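Long-range contacts in PKS (Streptomyces sp. CNQ431, PDB 5YDA), which is the acyltransferase domain, with its adjoining linkers, of the splenocin polyketide synthase and probably transfers acyl extender units of broad choice to a carrier protein: residues Leu77-Thr82 / Val102-Asp107; Val393-Met398 / Gly416-Ala421. One frame throughout, in Å; residues are numbered along the deposited sequence.

Overall arrangement
The two contacts follow one another along the chain and share the last turn of helix 407-420, their centres 12 Å apart. Interaction 1, its centre about 24 Å from that of the chain, ties strand 79-85, probably part of the ketosynthase-to-acyltransferase linker, to the loop that leads into the acyltransferase core. Interaction 2, centred about 12 Å from the same point, fastens the end of the helix to strand 394-395, at the rim of the core sheet. Arg80 NH1 lies 3.1 Å from Trp419 O, probably hydrogen-bonded, and Val105 CG1 packs 3.4 Å from Ser420 O. The probable nucleophile elbow, at Ser200, follows strand 195-198, which two further strands separate from strand 394-395.

Interaction 1. Residues Leu77-Thr82 / Val102-Asp107; sequences LRHRLT and VPPVPD
Pro104 lays its CB over the centre of the His79 ring, 3.7 Å from the centroid and 14° off the normal, a CH-pi contact in which the two side chains run side by side and point the same way. The same CB also lies over one face of the Arg78 guanidinium, toward its rim, 3.8 Å from NH2; a bend at chi3 (-22°) turns the arginine chain across the proline. A compact, rigid pyrrolidine suits a place beside two flat groups. Behind it the backbones join directly: Val105 N donates to Arg78 O at 2.9 Å, and Pro104, which has no N-H to give, brings its CA within 3.3 Å of the same oxygen.

On Val105, CG1 sits over a face of the Arg80 guanidinium, 3.6 Å from NE, the two side chains crossing at about a right angle. NE is spent on Leu77 O (3.0 Å), in the guanidinium plane, while NH1 forms a salt bridge with Asp424; both bonds help fix the plane on which the valine rests. Farther along, waters link the backbone N and O of Arg80 to the backbones of Val102 and Pro103 where direct bonding stops. The backbone angles of residues 103-106 are those of the polyproline II conformation, whose threefold period turns Pro103 and Pro106 away, here docking a proline-rich connector against an edge of the linker's small antiparallel sheet.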
loop_
_atom_site.group_PDB
_atom_site.type_symbol
_atom_site.label_atom_id
_atom_site.label_comp_id
_atom_site.label_asym_id
_atom_site.label_seq_id
_atom_site.Cartn_x
_atom_site.Cartn_y
_atom_site.Cartn_z
ATOM N N LEU A 77 -7.224 -12.794 -24.583
ATOM C CA LEU A 77 -6.247 -12.348 -25.565
ATOM C C LEU A 77 -5.304 -11.304 -24.952
ATOM O O LEU A 77 -5.364 -11.000 -23.757
ATOM C CB LEU A 77 -6.969 -11.829 -26.805
ATOM C CG LEU A 77 -8.047 -12.733 -27.419
ATOM C CD1 LEU A 77 -8.536 -12.152 -28.733
ATOM C CD2 LEU A 77 -7.528 -14.138 -27.625
ATOM N N ARG A 78 -4.429 -10.724 -25.785
ATOM C CA ARG A 78 -3.277 -9.983 -25.275
ATOM C C ARG A 78 -3.650 -8.589 -24.785
ATOM O O ARG A 78 -3.101 -8.120 -23.783
ATOM C CB ARG A 78 -2.180 -9.888 -26.348
ATOM C CG ARG A 78 -1.355 -11.180 -26.544
ATOM C CD ARG A 78 0.058 -10.963 -27.159
ATOM N NE ARG A 78 0.230 -9.721 -27.924
ATOM C CZ ARG A 78 1.113 -8.765 -27.621
ATOM N NH1 ARG A 78 1.918 -8.913 -26.567
ATOM N NH2 ARG A 78 1.197 -7.662 -28.370
ATOM N N HIS A 79 -4.548 -7.906 -25.487
ATOM C CA HIS A 79 -4.953 -6.549 -25.141
ATOM C C HIS A 79 -6.240 -6.612 -24.327
ATOM O O HIS A 79 -7.261 -7.106 -24.817
ATOM C CB HIS A 79 -5.149 -5.707 -26.401
ATOM C CG HIS A 79 -3.876 -5.392 -27.125
ATOM N ND1 HIS A 79 -3.329 -4.128 -27.147
ATOM C CD2 HIS A 79 -3.049 -6.171 -27.858
ATOM C CE1 HIS A 79 -2.215 -4.143 -27.856
ATOM N NE2 HIS A 79 -2.023 -5.371 -28.300
ATOM N N ARG A 80 -6.201 -6.103 -23.094
ATOM C CA ARG A 80 -7.284 -6.304 -22.141
ATOM C C ARG A 80 -7.736 -4.990 -21.523
ATOM O O ARG A 80 -6.935 -4.074 -21.322
ATOM C CB ARG A 80 -6.863 -7.245 -21.009
ATOM C CG ARG A 80 -6.242 -8.526 -21.472
ATOM C CD ARG A 80 -5.893 -9.443 -20.306
ATOM N NE ARG A 80 -5.536 -10.770 -20.804
ATOM C CZ ARG A 80 -5.078 -11.768 -20.059
ATOM N NH1 ARG A 80 -4.906 -11.613 -18.747
ATOM N NH2 ARG A 80 -4.796 -12.935 -20.630
ATOM N N LEU A 81 -9.028 -4.920 -21.201
ATOM C CA LEU A 81 -9.546 -3.915 -20.277
ATOM C C LEU A 81 -10.729 -4.511 -19.521
ATOM O O LEU A 81 -11.251 -5.569 -19.873
ATOM C CB LEU A 81 -9.938 -2.610 -20.990
ATOM C CG LEU A 81 -11.017 -2.526 -22.076
ATOM C CD1 LEU A 81 -12.434 -2.641 -21.528
ATOM C CD2 LEU A 81 -10.852 -1.211 -22.830
ATOM N N THR A 82 -11.145 -3.823 -18.464
ATOM C CA THR A 82 -12.295 -4.248 -17.688
ATOM C C THR A 82 -13.128 -3.031 -17.345
ATOM O O THR A 82 -12.641 -1.900 -17.366
ATOM C CB THR A 82 -11.924 -4.958 -16.374
ATOM O OG1 THR A 82 -11.240 -4.037 -15.509
ATOM C CG2 THR A 82 -11.070 -6.198 -16.620
ATOM N N VAL A 102 -3.487 -0.389 -19.770
ATOM C CA VAL A 102 -2.221 -1.072 -19.509
ATOM C C VAL A 102 -1.703 -1.605 -20.836
ATOM O O VAL A 102 -2.469 -1.752 -21.806
ATOM C CB VAL A 102 -2.374 -2.197 -18.455
ATOM C CG1 VAL A 102 -2.711 -1.613 -17.083
ATOM C CG2 VAL A 102 -3.406 -3.211 -18.889
ATOM N N PRO A 103 -0.402 -1.873 -20.932
ATOM C CA PRO A 103 0.146 -2.482 -22.148
ATOM C C PRO A 103 -0.433 -3.869 -22.352
ATOM O O PRO A 103 -0.998 -4.452 -21.412
ATOM C CB PRO A 103 1.654 -2.553 -21.860
ATOM C CG PRO A 103 1.885 -1.589 -20.742
ATOM C CD PRO A 103 0.646 -1.604 -19.930
ATOM N N PRO A 104 -0.319 -4.429 -23.559
ATOM C CA PRO A 104 -0.706 -5.830 -23.754
ATOM C C PRO A 104 0.098 -6.722 -22.828
ATOM O O PRO A 104 1.230 -6.402 -22.469
ATOM C CB PRO A 104 -0.376 -6.098 -25.228
ATOM C CG PRO A 104 0.553 -4.985 -25.634
ATOM C CD PRO A 104 0.165 -3.806 -24.803
ATOM N N VAL A 105 -0.511 -7.834 -22.416
ATOM C CA VAL A 105 0.074 -8.675 -21.371
ATOM C C VAL A 105 1.371 -9.297 -21.880
ATOM O O VAL A 105 1.497 -9.568 -23.084
ATOM C CB VAL A 105 -0.911 -9.756 -20.901
ATOM C CG1 VAL A 105 -2.289 -9.159 -20.724
ATOM C CG2 VAL A 105 -0.951 -10.916 -21.878
ATOM N N PRO A 106 2.357 -9.522 -21.021
ATOM C CA PRO A 106 3.602 -10.144 -21.479
ATOM C C PRO A 106 3.367 -11.591 -21.878
ATOM O O PRO A 106 2.363 -12.210 -21.510
ATOM C CB PRO A 106 4.530 -10.050 -20.260
ATOM C CG PRO A 106 3.831 -9.118 -19.289
ATOM C CD PRO A 106 2.377 -9.221 -19.580
ATOM N N ASP A 107 4.347 -12.132 -22.574
ATOM C CA ASP A 107 4.318 -13.509 -22.991
ATOM C C ASP A 107 4.460 -14.393 -21.770
ATOM O O ASP A 107 3.966 -15.488 -21.744
ATOM C CB ASP A 107 5.401 -13.775 -24.016
ATOM C CG ASP A 107 5.384 -12.774 -25.147
ATOM O OD1 ASP A 107 6.459 -12.251 -25.507
ATOM O OD2 ASP A 107 4.296 -12.508 -25.690
HETATM O O HOH W 1 -3.699 -5.575 -21.720
HETATM O O HOH W 2 -6.434 -1.670 -19.968
HETATM O O HOH W 3 -4.707 -2.673 -22.787
#

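Interaction 2. Residues Val393-Met398 / Gly416-Ala421; sequences VTVTTM and GRLWSA
The guanidinium of Arg417 meets the strand with its edge: Thr394 O and Val395 CG2 both lie there, near its plane, while Val393 CG1 approaches obliquely, 4.2 Å from NH2. NE and NH2 grip the one carbonyl oxygen side-on, at 2.8 Å and 2.9 Å. Because two donors converge on a single atom, neither bond is straight; the N-H...O angles are 137° and 132°. NH2 lies in the carbonyl plane, NE is tilted from it, and the oxygen itself stands somewhat out of the guanidinium plane.

Arginine suits this place by its length and by its two neighbouring N-H donors, NE and NH2. With CG anti to the backbone N (chi1 -171°) and the chain extended as far as NE, it reaches from helix to strand, sliding past Val395 in the opposite direction. Val395 CG2 accompanies it, 3.7 Å from NE and near the CD and CG methylenes, so that the apolar part of the arginine is packed as well as its head. The same methyl reaches Leu418 CD2 at 4.1 Å, and Val393 CG1 meets Ala421 CB at 4.4 Å, where a small side chain lets the two backbones come near. Thr394 instead has its CB directed away from the helix, and its side chain touches Leu370.

Backbone bonds of Val393 to Leu370, and of Val395 to Leu370 and Glu372, join strand 394-395 to strand 369-372, whose Val369 and Val371 are also covered by Leu418. Thr394 O is thus bonded by a side chain where the sheet, within this chain, has no further strand. Such helix packing beside a largely parallel sheet is consistent with the alpha/beta core of malonyl transacylase-like acyltransferases, here at its outermost strand.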
loop_
_atom_site.group_PDB
_atom_site.type_symbol
_atom_site.label_atom_id
_atom_site.label_comp_id
_atom_site.label_asym_id
_atom_site.label_seq_id
_atom_site.Cartn_x
_atom_site.Cartn_y
_atom_site.Cartn_z
ATOM N N VAL A 393 3.903 -0.551 -14.409
ATOM C CA VAL A 393 2.458 -0.621 -14.241
ATOM C C VAL A 393 2.178 -0.562 -12.750
ATOM O O VAL A 393 2.749 -1.335 -11.972
ATOM C CB VAL A 393 1.871 -1.895 -14.862
ATOM C CG1 VAL A 393 0.347 -1.930 -14.681
ATOM C CG2 VAL A 393 2.233 -1.985 -16.324
ATOM N N THR A 394 1.341 0.384 -12.342
ATOM C CA THR A 394 1.033 0.562 -10.937
ATOM C C THR A 394 -0.463 0.401 -10.758
ATOM O O THR A 394 -1.253 0.676 -11.671
ATOM C CB THR A 394 1.500 1.939 -10.384
ATOM O OG1 THR A 394 0.774 3.005 -11.009
ATOM C CG2 THR A 394 2.994 2.134 -10.621
ATOM N N VAL A 395 -0.832 -0.102 -9.591
ATOM C CA VAL A 395 -2.218 -0.383 -9.262
ATOM C C VAL A 395 -2.468 0.157 -7.874
ATOM O O VAL A 395 -1.679 -0.077 -6.953
ATOM C CB VAL A 395 -2.548 -1.884 -9.300
ATOM C CG1 VAL A 395 -3.963 -2.118 -8.750
ATOM C CG2 VAL A 395 -2.389 -2.432 -10.707
ATOM N N THR A 396 -3.560 0.865 -7.730
ATOM C CA THR A 396 -3.934 1.456 -6.471
ATOM C C THR A 396 -5.147 0.709 -5.932
ATOM O O THR A 396 -5.957 0.167 -6.686
ATOM C CB THR A 396 -4.165 2.958 -6.681
ATOM O OG1 THR A 396 -3.244 3.669 -5.852
ATOM C CG2 THR A 396 -5.566 3.372 -6.401
ATOM N N THR A 397 -5.264 0.677 -4.621
ATOM C CA THR A 397 -6.066 -0.341 -3.979
ATOM C C THR A 397 -7.044 0.212 -2.939
ATOM O O THR A 397 -8.050 -0.445 -2.642
ATOM C CB THR A 397 -5.089 -1.378 -3.384
ATOM O OG1 THR A 397 -5.290 -2.673 -3.953
ATOM C CG2 THR A 397 -5.062 -1.408 -1.923
ATOM N N MET A 398 -6.840 1.427 -2.449
ATOM C CA MET A 398 -7.757 2.010 -1.483
ATOM C C MET A 398 -7.728 3.531 -1.640
ATOM O O MET A 398 -6.654 4.135 -1.808
ATOM C CB MET A 398 -7.383 1.556 -0.052
ATOM C CG MET A 398 -8.116 2.256 1.084
ATOM S SD MET A 398 -7.852 1.442 2.702
ATOM C CE MET A 398 -8.843 -0.033 2.468
ATOM N N GLY A 416 -9.662 -5.784 -11.591
ATOM C CA GLY A 416 -9.778 -5.761 -13.040
ATOM C C GLY A 416 -8.489 -5.314 -13.702
ATOM O O GLY A 416 -8.015 -5.928 -14.668
ATOM N N ARG A 417 -7.885 -4.250 -13.168
ATOM C CA ARG A 417 -6.634 -3.751 -13.723
ATOM C C ARG A 417 -5.526 -4.792 -13.614
ATOM O O ARG A 417 -4.732 -4.971 -14.549
ATOM C CB ARG A 417 -6.246 -2.468 -13.005
ATOM C CG ARG A 417 -5.092 -1.736 -13.620
ATOM C CD ARG A 417 -4.911 -0.417 -12.889
ATOM N NE ARG A 417 -3.592 0.140 -13.140
ATOM C CZ ARG A 417 -3.354 1.026 -14.096
ATOM N NH1 ARG A 417 -4.367 1.436 -14.850
ATOM N NH2 ARG A 417 -2.117 1.488 -14.288
ATOM N N LEU A 418 -5.463 -5.497 -12.485
ATOM C CA LEU A 418 -4.484 -6.569 -12.352
ATOM C C LEU A 418 -4.698 -7.645 -13.422
ATOM O O LEU A 418 -3.734 -8.108 -14.044
ATOM C CB LEU A 418 -4.551 -7.149 -10.938
ATOM C CG LEU A 418 -3.796 -6.310 -9.903
ATOM C CD1 LEU A 418 -4.201 -6.678 -8.488
ATOM C CD2 LEU A 418 -2.285 -6.483 -10.089
ATOM N N TRP A 419 -5.956 -8.027 -13.676
ATOM C CA TRP A 419 -6.221 -8.984 -14.746
ATOM C C TRP A 419 -5.798 -8.430 -16.102
ATOM O O TRP A 419 -5.182 -9.142 -16.906
ATOM C CB TRP A 419 -7.701 -9.371 -14.773
ATOM C CG TRP A 419 -8.045 -10.282 -15.941
ATOM C CD1 TRP A 419 -7.927 -11.646 -15.980
ATOM C CD2 TRP A 419 -8.542 -9.888 -17.232
ATOM N NE1 TRP A 419 -8.322 -12.121 -17.209
ATOM C CE2 TRP A 419 -8.707 -11.065 -17.994
ATOM C CE3 TRP A 419 -8.871 -8.655 -17.812
ATOM C CZ2 TRP A 419 -9.183 -11.046 -19.306
ATOM C CZ3 TRP A 419 -9.349 -8.637 -19.109
ATOM C CH2 TRP A 419 -9.494 -9.826 -19.848
ATOM N N SER A 420 -6.121 -7.160 -16.372
ATOM C CA SER A 420 -5.759 -6.557 -17.653
ATOM C C SER A 420 -4.253 -6.577 -17.891
ATOM O O SER A 420 -3.809 -6.663 -19.041
ATOM C CB SER A 420 -6.283 -5.124 -17.726
ATOM O OG SER A 420 -7.693 -5.117 -17.864
ATOM N N ALA A 421 -3.454 -6.485 -16.829
ATOM C CA ALA A 421 -2.007 -6.517 -16.984
ATOM C C ALA A 421 -1.467 -7.929 -17.137
ATOM O O ALA A 421 -0.272 -8.090 -17.420
ATOM C CB ALA A 421 -1.329 -5.842 -15.787
#